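PDB 6HXI: citrate lyase, subunit 1 from Methanosaeta concilii, which probably forms part of an ATP citrate lyase, which uses ATP and coenzyme A to split citrate into acetyl-CoA and oxaloacetate. Local coordinates for residues T311-L322 with T351-Y362. Sequence-based numbering, arbitrary orientation.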
ATOM      1  N   THR C 311      29.423  12.208  27.792  1.00 44.97           N
ATOM      2  CA  THR C 311      28.868  12.340  29.142  1.00 45.54           C
ATOM      3  C   THR C 311      29.137  11.113  30.033  1.00 51.46           C
ATOM      4  O   THR C 311      29.549  11.271  31.173  1.00 51.22           O
ATOM      5  CB  THR C 311      27.371  12.670  29.040  1.00 43.48           C
ATOM      6  OG1 THR C 311      27.246  13.888  28.329  1.00 38.58           O
ATOM      7  CG2 THR C 311      26.694  12.800  30.404  1.00 42.25           C
ATOM      8  N   GLU C 312      28.890   9.913  29.506  1.00 49.29           N
ATOM      9  CA  GLU C 312      29.081   8.635  30.191  1.00 50.52           C
ATOM     10  C   GLU C 312      30.541   8.450  30.577  1.00 54.53           C
ATOM     11  O   GLU C 312      30.810   8.085  31.720  1.00 55.23           O
ATOM     12  CB  GLU C 312      28.572   7.490  29.296  1.00 51.98           C
ATOM     13  CG  GLU C 312      28.716   6.084  29.850  1.00 61.11           C
ATOM     14  CD  GLU C 312      28.544   5.029  28.772  1.00 78.60           C
ATOM     15  OE1 GLU C 312      29.550   4.387  28.394  1.00 60.52           O
ATOM     16  OE2 GLU C 312      27.415   4.895  28.251  1.00 86.27           O
ATOM     17  N   GLU C 313      31.480   8.733  29.649  1.00 50.58           N
ATOM     18  CA  GLU C 313      32.919   8.611  29.922  1.00 50.41           C
ATOM     19  C   GLU C 313      33.367   9.561  31.031  1.00 53.30           C
ATOM     20  O   GLU C 313      34.053   9.120  31.957  1.00 54.95           O
ATOM     21  CB  GLU C 313      33.757   8.810  28.655  1.00 51.28           C
ATOM     22  CG  GLU C 313      33.585   7.667  27.662  1.00 63.19           C
ATOM     23  CD  GLU C 313      34.031   7.911  26.234  1.00 81.05           C
ATOM     24  OE1 GLU C 313      34.306   9.076  25.866  1.00 76.97           O
ATOM     25  OE2 GLU C 313      34.084   6.923  25.468  1.00 87.52           O
ATOM     26  N   THR C 314      32.927  10.843  30.975  1.00 47.29           N
ATOM     27  CA  THR C 314      33.285  11.857  31.978  1.00 47.48           C
ATOM     28  C   THR C 314      32.633  11.549  33.308  1.00 52.06           C
ATOM     29  O   THR C 314      33.209  11.848  34.354  1.00 50.82           O
ATOM     30  CB  THR C 314      32.994  13.294  31.490  1.00 54.42           C
ATOM     31  OG1 THR C 314      31.579  13.456  31.325  1.00 55.90           O
ATOM     32  CG2 THR C 314      33.712  13.632  30.201  1.00 49.07           C
ATOM     33  N   TYR C 315      31.431  10.949  33.271  1.00 49.51           N
ATOM     34  CA  TYR C 315      30.697  10.570  34.477  1.00 51.33           C
ATOM     35  C   TYR C 315      31.483   9.516  35.264  1.00 58.36           C
ATOM     36  O   TYR C 315      31.715   9.707  36.456  1.00 60.32           O
ATOM     37  CB  TYR C 315      29.289  10.070  34.105  1.00 53.67           C
ATOM     38  CG  TYR C 315      28.596   9.333  35.219  1.00 57.47           C
ATOM     39  CD1 TYR C 315      27.957  10.025  36.239  1.00 60.36           C
ATOM     40  CD2 TYR C 315      28.600   7.938  35.271  1.00 58.64           C
ATOM     41  CE1 TYR C 315      27.330   9.353  37.283  1.00 63.30           C
ATOM     42  CE2 TYR C 315      27.982   7.254  36.315  1.00 61.06           C
ATOM     43  CZ  TYR C 315      27.345   7.969  37.316  1.00 68.48           C
ATOM     44  OH  TYR C 315      26.740   7.315  38.350  1.00 74.14           O
ATOM     45  N   HIS C 316      31.913   8.421  34.593  1.00 54.73           N
ATOM     46  CA  HIS C 316      32.703   7.340  35.207  1.00 55.24           C
ATOM     47  C   HIS C 316      34.041   7.809  35.736  1.00 59.29           C
ATOM     48  O   HIS C 316      34.459   7.355  36.795  1.00 60.84           O
ATOM     49  CB  HIS C 316      32.866   6.150  34.261  1.00 55.31           C
ATOM     50  CG  HIS C 316      31.585   5.418  34.029  1.00 59.41           C
ATOM     51  ND1 HIS C 316      31.053   5.278  32.754  1.00 60.76           N
ATOM     52  CD2 HIS C 316      30.747   4.838  34.918  1.00 62.93           C
ATOM     53  CE1 HIS C 316      29.921   4.607  32.908  1.00 61.10           C
ATOM     54  NE2 HIS C 316      29.695   4.320  34.191  1.00 63.03           N
ATOM     55  N   TYR C 317      34.689   8.747  35.020  1.00 54.14           N
ATOM     56  CA  TYR C 317      35.947   9.367  35.396  1.00 53.14           C
ATOM     57  C   TYR C 317      35.767  10.187  36.679  1.00 56.84           C
ATOM     58  O   TYR C 317      36.565  10.042  37.603  1.00 58.12           O
ATOM     59  CB  TYR C 317      36.441  10.263  34.253  1.00 53.78           C
ATOM     60  CG  TYR C 317      37.838  10.808  34.448  1.00 56.64           C
ATOM     61  CD1 TYR C 317      38.956  10.091  34.021  1.00 58.36           C
ATOM     62  CD2 TYR C 317      38.045  12.055  35.027  1.00 58.14           C
ATOM     63  CE1 TYR C 317      40.245  10.599  34.182  1.00 60.18           C
ATOM     64  CE2 TYR C 317      39.328  12.576  35.182  1.00 59.66           C
ATOM     65  CZ  TYR C 317      40.427  11.839  34.776  1.00 68.02           C
ATOM     66  OH  TYR C 317      41.689  12.354  34.948  1.00 70.17           O
ATOM     67  N   THR C 318      34.733  11.055  36.723  1.00 52.70           N
ATOM     68  CA  THR C 318      34.425  11.922  37.863  1.00 54.04           C
ATOM     69  C   THR C 318      34.055  11.079  39.081  1.00 61.38           C
ATOM     70  O   THR C 318      34.447  11.432  40.191  1.00 62.83           O
ATOM     71  CB  THR C 318      33.349  12.989  37.504  1.00 58.60           C
ATOM     72  OG1 THR C 318      33.703  13.659  36.295  1.00 51.29           O
ATOM     73  CG2 THR C 318      33.161  14.042  38.605  1.00 58.84           C
ATOM     74  N   CYS C 319      33.328   9.959  38.868  1.00 58.36           N
ATOM     75  CA  CYS C 319      32.928   9.014  39.921  1.00 60.93           C
ATOM     76  C   CYS C 319      34.166   8.392  40.557  1.00 66.75           C
ATOM     77  O   CYS C 319      34.197   8.216  41.774  1.00 68.34           O
ATOM     78  CB  CYS C 319      32.003   7.933  39.363  1.00 61.83           C
ATOM     79  SG  CYS C 319      30.268   8.434  39.222  1.00 66.34           S
ATOM     80  N   THR C 320      35.185   8.070  39.725  1.00 62.50           N
ATOM     81  CA  THR C 320      36.458   7.487  40.159  1.00 62.54           C
ATOM     82  C   THR C 320      37.239   8.461  41.050  1.00 65.36           C
ATOM     83  O   THR C 320      37.694   8.056  42.120  1.00 65.70           O
ATOM     84  CB  THR C 320      37.282   7.011  38.954  1.00 63.54           C
ATOM     85  OG1 THR C 320      36.455   6.222  38.115  1.00 58.79           O
ATOM     86  CG2 THR C 320      38.499   6.196  39.360  1.00 62.74           C
ATOM     87  N   ILE C 321      37.396   9.731  40.598  1.00 60.98           N
ATOM     88  CA  ILE C 321      38.101  10.787  41.340  1.00 61.42           C
ATOM     89  C   ILE C 321      37.389  11.047  42.665  1.00 66.80           C
ATOM     90  O   ILE C 321      38.049  11.047  43.708  1.00 67.54           O
ATOM     91  CB  ILE C 321      38.318  12.082  40.492  1.00 63.41           C
ATOM     92  CG1 ILE C 321      39.386  11.837  39.391  1.00 62.50           C
ATOM     93  CG2 ILE C 321      38.685  13.302  41.388  1.00 64.44           C
ATOM     94  CD1 ILE C 321      39.579  12.945  38.412  1.00 67.53           C
ATOM     95  N   LEU C 322      36.041  11.198  42.625  1.00 62.42           N
ATOM     96  CA  LEU C 322      35.222  11.432  43.816  1.00 63.35           C
ATOM     97  C   LEU C 322      35.344  10.303  44.808  1.00 66.73           C
ATOM     98  O   LEU C 322      35.541  10.572  45.987  1.00 67.43           O
ATOM     99  CB  LEU C 322      33.752  11.705  43.477  1.00 62.98           C
ATOM    100  CG  LEU C 322      33.472  13.026  42.776  1.00 65.92           C
ATOM    101  CD1 LEU C 322      32.123  13.022  42.179  1.00 65.65           C
ATOM    102  CD2 LEU C 322      33.645  14.206  43.706  1.00 67.91           C
ATOM    103  N   THR C 351      30.465  17.186  28.676  1.00 43.52           N
ATOM    104  CA  THR C 351      31.460  16.755  29.669  1.00 43.27           C
ATOM    105  C   THR C 351      31.020  17.166  31.079  1.00 49.96           C
ATOM    106  O   THR C 351      30.973  16.304  31.964  1.00 49.94           O
ATOM    107  CB  THR C 351      32.888  17.227  29.337  1.00 43.23           C
ATOM    108  OG1 THR C 351      32.957  18.645  29.350  1.00 37.86           O
ATOM    109  CG2 THR C 351      33.416  16.663  28.034  1.00 42.20           C
ATOM    110  N   PHE C 352      30.653  18.472  31.279  1.00 46.87           N
ATOM    111  CA  PHE C 352      30.206  18.951  32.591  1.00 47.39           C
ATOM    112  C   PHE C 352      28.880  18.333  33.011  1.00 49.95           C
ATOM    113  O   PHE C 352      28.645  18.247  34.207  1.00 51.91           O
ATOM    114  CB  PHE C 352      30.190  20.483  32.692  1.00 49.88           C
ATOM    115  CG  PHE C 352      31.546  21.120  32.934  1.00 51.31           C
ATOM    116  CD1 PHE C 352      32.722  20.382  32.795  1.00 53.06           C
ATOM    117  CD2 PHE C 352      31.647  22.457  33.292  1.00 53.14           C
ATOM    118  CE1 PHE C 352      33.965  20.966  33.010  1.00 52.48           C
ATOM    119  CE2 PHE C 352      32.894  23.040  33.512  1.00 55.84           C
ATOM    120  CZ  PHE C 352      34.044  22.288  33.378  1.00 53.05           C
ATOM    121  N   LYS C 353      28.065  17.818  32.068  1.00 44.03           N
ATOM    122  CA  LYS C 353      26.840  17.099  32.424  1.00 45.70           C
ATOM    123  C   LYS C 353      27.210  15.808  33.167  1.00 51.37           C
ATOM    124  O   LYS C 353      26.538  15.469  34.133  1.00 54.01           O
ATOM    125  CB  LYS C 353      25.962  16.790  31.195  1.00 47.75           C
ATOM    126  CG  LYS C 353      24.703  16.001  31.537  1.00 58.04           C
ATOM    127  CD  LYS C 353      23.604  16.161  30.519  1.00 77.00           C
ATOM    128  CE  LYS C 353      22.254  15.829  31.117  1.00 91.87           C
ATOM    129  NZ  LYS C 353      21.983  14.368  31.136  1.00103.66           N
ATOM    130  N   GLY C 354      28.291  15.139  32.725  1.00 47.02           N
ATOM    131  CA  GLY C 354      28.837  13.932  33.348  1.00 46.96           C
ATOM    132  C   GLY C 354      29.423  14.216  34.728  1.00 48.93           C
ATOM    133  O   GLY C 354      29.197  13.455  35.675  1.00 46.14           O
ATOM    134  N   VAL C 355      30.156  15.344  34.843  1.00 45.59           N
ATOM    135  CA  VAL C 355      30.779  15.845  36.083  1.00 46.24           C
ATOM    136  C   VAL C 355      29.673  16.187  37.112  1.00 55.81           C
ATOM    137  O   VAL C 355      29.770  15.775  38.266  1.00 58.06           O
ATOM    138  CB  VAL C 355      31.727  17.055  35.805  1.00 47.52           C
ATOM    139  CG1 VAL C 355      32.236  17.686  37.105  1.00 48.10           C
ATOM    140  CG2 VAL C 355      32.889  16.663  34.886  1.00 45.32           C
ATOM    141  N   VAL C 356      28.629  16.925  36.685  1.00 54.93           N
ATOM    142  CA  VAL C 356      27.484  17.308  37.526  1.00 57.07           C
ATOM    143  C   VAL C 356      26.766  16.054  38.047  1.00 62.93           C
ATOM    144  O   VAL C 356      26.506  15.983  39.241  1.00 64.25           O
ATOM    145  CB  VAL C 356      26.535  18.341  36.830  1.00 60.87           C
ATOM    146  CG1 VAL C 356      25.186  18.463  37.543  1.00 62.33           C
ATOM    147  CG2 VAL C 356      27.201  19.713  36.730  1.00 60.15           C
ATOM    148  N   MET C 357      26.509  15.052  37.171  1.00 60.62           N
ATOM    149  CA  MET C 357      25.853  13.780  37.533  1.00 62.59           C
ATOM    150  C   MET C 357      26.588  13.003  38.633  1.00 66.70           C
ATOM    151  O   MET C 357      25.943  12.459  39.538  1.00 65.83           O
ATOM    152  CB  MET C 357      25.657  12.896  36.303  1.00 64.69           C
ATOM    153  CG  MET C 357      24.496  13.331  35.457  1.00 69.62           C
ATOM    154  SD  MET C 357      24.360  12.411  33.922  1.00 74.20           S
ATOM    155  CE  MET C 357      22.543  12.270  33.851  1.00 72.74           C
ATOM    156  N   ALA C 358      27.939  12.971  38.557  1.00 63.04           N
ATOM    157  CA  ALA C 358      28.765  12.303  39.557  1.00 63.94           C
ATOM    158  C   ALA C 358      28.740  13.076  40.872  1.00 67.85           C
ATOM    159  O   ALA C 358      28.538  12.450  41.914  1.00 68.79           O
ATOM    160  CB  ALA C 358      30.182  12.146  39.058  1.00 63.45           C
ATOM    161  N   LEU C 359      28.873  14.432  40.820  1.00 62.35           N
ATOM    162  CA  LEU C 359      28.842  15.306  42.001  1.00 63.20           C
ATOM    163  C   LEU C 359      27.519  15.202  42.756  1.00 70.20           C
ATOM    164  O   LEU C 359      27.533  15.189  43.989  1.00 70.81           O
ATOM    165  CB  LEU C 359      29.163  16.767  41.655  1.00 62.14           C
ATOM    166  CG  LEU C 359      30.607  17.081  41.247  1.00 65.15           C
ATOM    167  CD1 LEU C 359      30.696  18.434  40.580  1.00 65.04           C
ATOM    168  CD2 LEU C 359      31.552  17.030  42.429  1.00 65.77           C
ATOM    169  N   GLU C 360      26.389  15.074  42.014  1.00 67.09           N
ATOM    170  CA  GLU C 360      25.037  14.882  42.559  1.00 68.47           C
ATOM    171  C   GLU C 360      24.983  13.584  43.363  1.00 73.22           C
ATOM    172  O   GLU C 360      24.402  13.567  44.450  1.00 75.45           O
ATOM    173  CB  GLU C 360      23.998  14.817  41.429  1.00 69.33           C
ATOM    174  CG  GLU C 360      23.404  16.161  41.042  1.00 82.54           C
ATOM    175  CD  GLU C 360      22.487  16.144  39.830  1.00115.01           C
ATOM    176  OE1 GLU C 360      22.970  15.838  38.714  1.00103.61           O
ATOM    177  OE2 GLU C 360      21.295  16.492  39.990  1.00120.57           O
ATOM    178  N   GLU C 361      25.592  12.503  42.826  1.00 67.56           N
ATOM    179  CA  GLU C 361      25.632  11.184  43.458  1.00 68.38           C
ATOM    180  C   GLU C 361      26.501  11.124  44.701  1.00 72.74           C
ATOM    181  O   GLU C 361      26.185  10.370  45.624  1.00 74.24           O
ATOM    182  CB  GLU C 361      26.046  10.102  42.452  1.00 68.76           C
ATOM    183  CG  GLU C 361      24.840   9.379  41.882  1.00 82.92           C
ATOM    184  CD  GLU C 361      25.147   8.282  40.886  1.00108.01           C
ATOM    185  OE1 GLU C 361      25.880   7.332  41.248  1.00101.04           O
ATOM    186  OE2 GLU C 361      24.622   8.354  39.750  1.00103.23           O
ATOM    187  N   TYR C 362      27.595  11.904  44.722  1.00 68.17           N
ATOM    188  CA  TYR C 362      28.541  11.972  45.836  1.00 68.54           C
ATOM    189  C   TYR C 362      28.233  13.098  46.845  1.00 72.40           C
ATOM    190  O   TYR C 362      29.060  13.350  47.715  1.00 72.50           O
ATOM    191  CB  TYR C 362      29.989  12.058  45.311  1.00 68.12           C
ATOM    192  CG  TYR C 362      30.593  10.696  45.064  1.00 69.88           C
ATOM    193  CD1 TYR C 362      30.364  10.016  43.871  1.00 70.92           C
ATOM    194  CD2 TYR C 362      31.366  10.066  46.035  1.00 71.98           C
ATOM    195  CE1 TYR C 362      30.892   8.745  43.651  1.00 71.95           C
ATOM    196  CE2 TYR C 362      31.899   8.795  45.826  1.00 72.71           C
ATOM    197  CZ  TYR C 362      31.656   8.138  44.634  1.00 79.36           C
ATOM    198  OH  TYR C 362      32.174   6.885  44.422  1.00 83.56           O
TER
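Tyr315 rests directly on Gly354, their CA atoms only 4.0 Å apart, because glycine leaves a notch in helix 348-361. Thr311 O and Thr314 OG1 lie close over Gly354, just where a side chain would have to stand. In the notch the backbones trade CA-H...O contacts, Gly354 CA to Thr311 O and Tyr315 CA to Gly354 O. The two helices run roughly parallel at 39°, their axes closing to 7.2 Å.

With CG anti to the backbone N (chi1 165°), the Tyr315 ring lies along helix 348-361 as a knob among Gly354, Met357, Ala358 and Glu361. Its CD1 touches Met357 CB at 3.7 Å, and its OH donates to Glu361 OE2 at 2.7 Å, meeting the carboxylate from above its plane. Ala358 is the answering knob: its methyl drops among Tyr315, Thr318, Cys319 and Leu322, with Thr318 CG2 3.6 Å from Ala358 CB and Cys319 SG also against it. At the N-terminal end the methyls of Thr314 and Thr351 meet, CG2 to CG2; bound citrate lies about 7 Å from the Thr351 side chain.

Toward the C-terminal ends the helices spread, and bulkier groups bridge them. Leu322 lays CB over the centre of the Tyr362 ring, a CH-pi contact 3.8 Å from the centroid, while its CD2 reaches Leu359 CD2. An alanine in place of Tyr362 would probably leave Leu322 CB without its aromatic cover and open a gap between the diverging helix ends.

In the citrate-binding region, helix 348-361 follows strand 334-338 and leads through helix 363-368 to the neighbouring parallel strand 371-376, a beta-alpha-beta crossover with helix 311-325 packed beside it. Val355 and Ile321 reach strand 334-338, while Leu359 packs on helix 382-396 and Thr320 on helix 246-256.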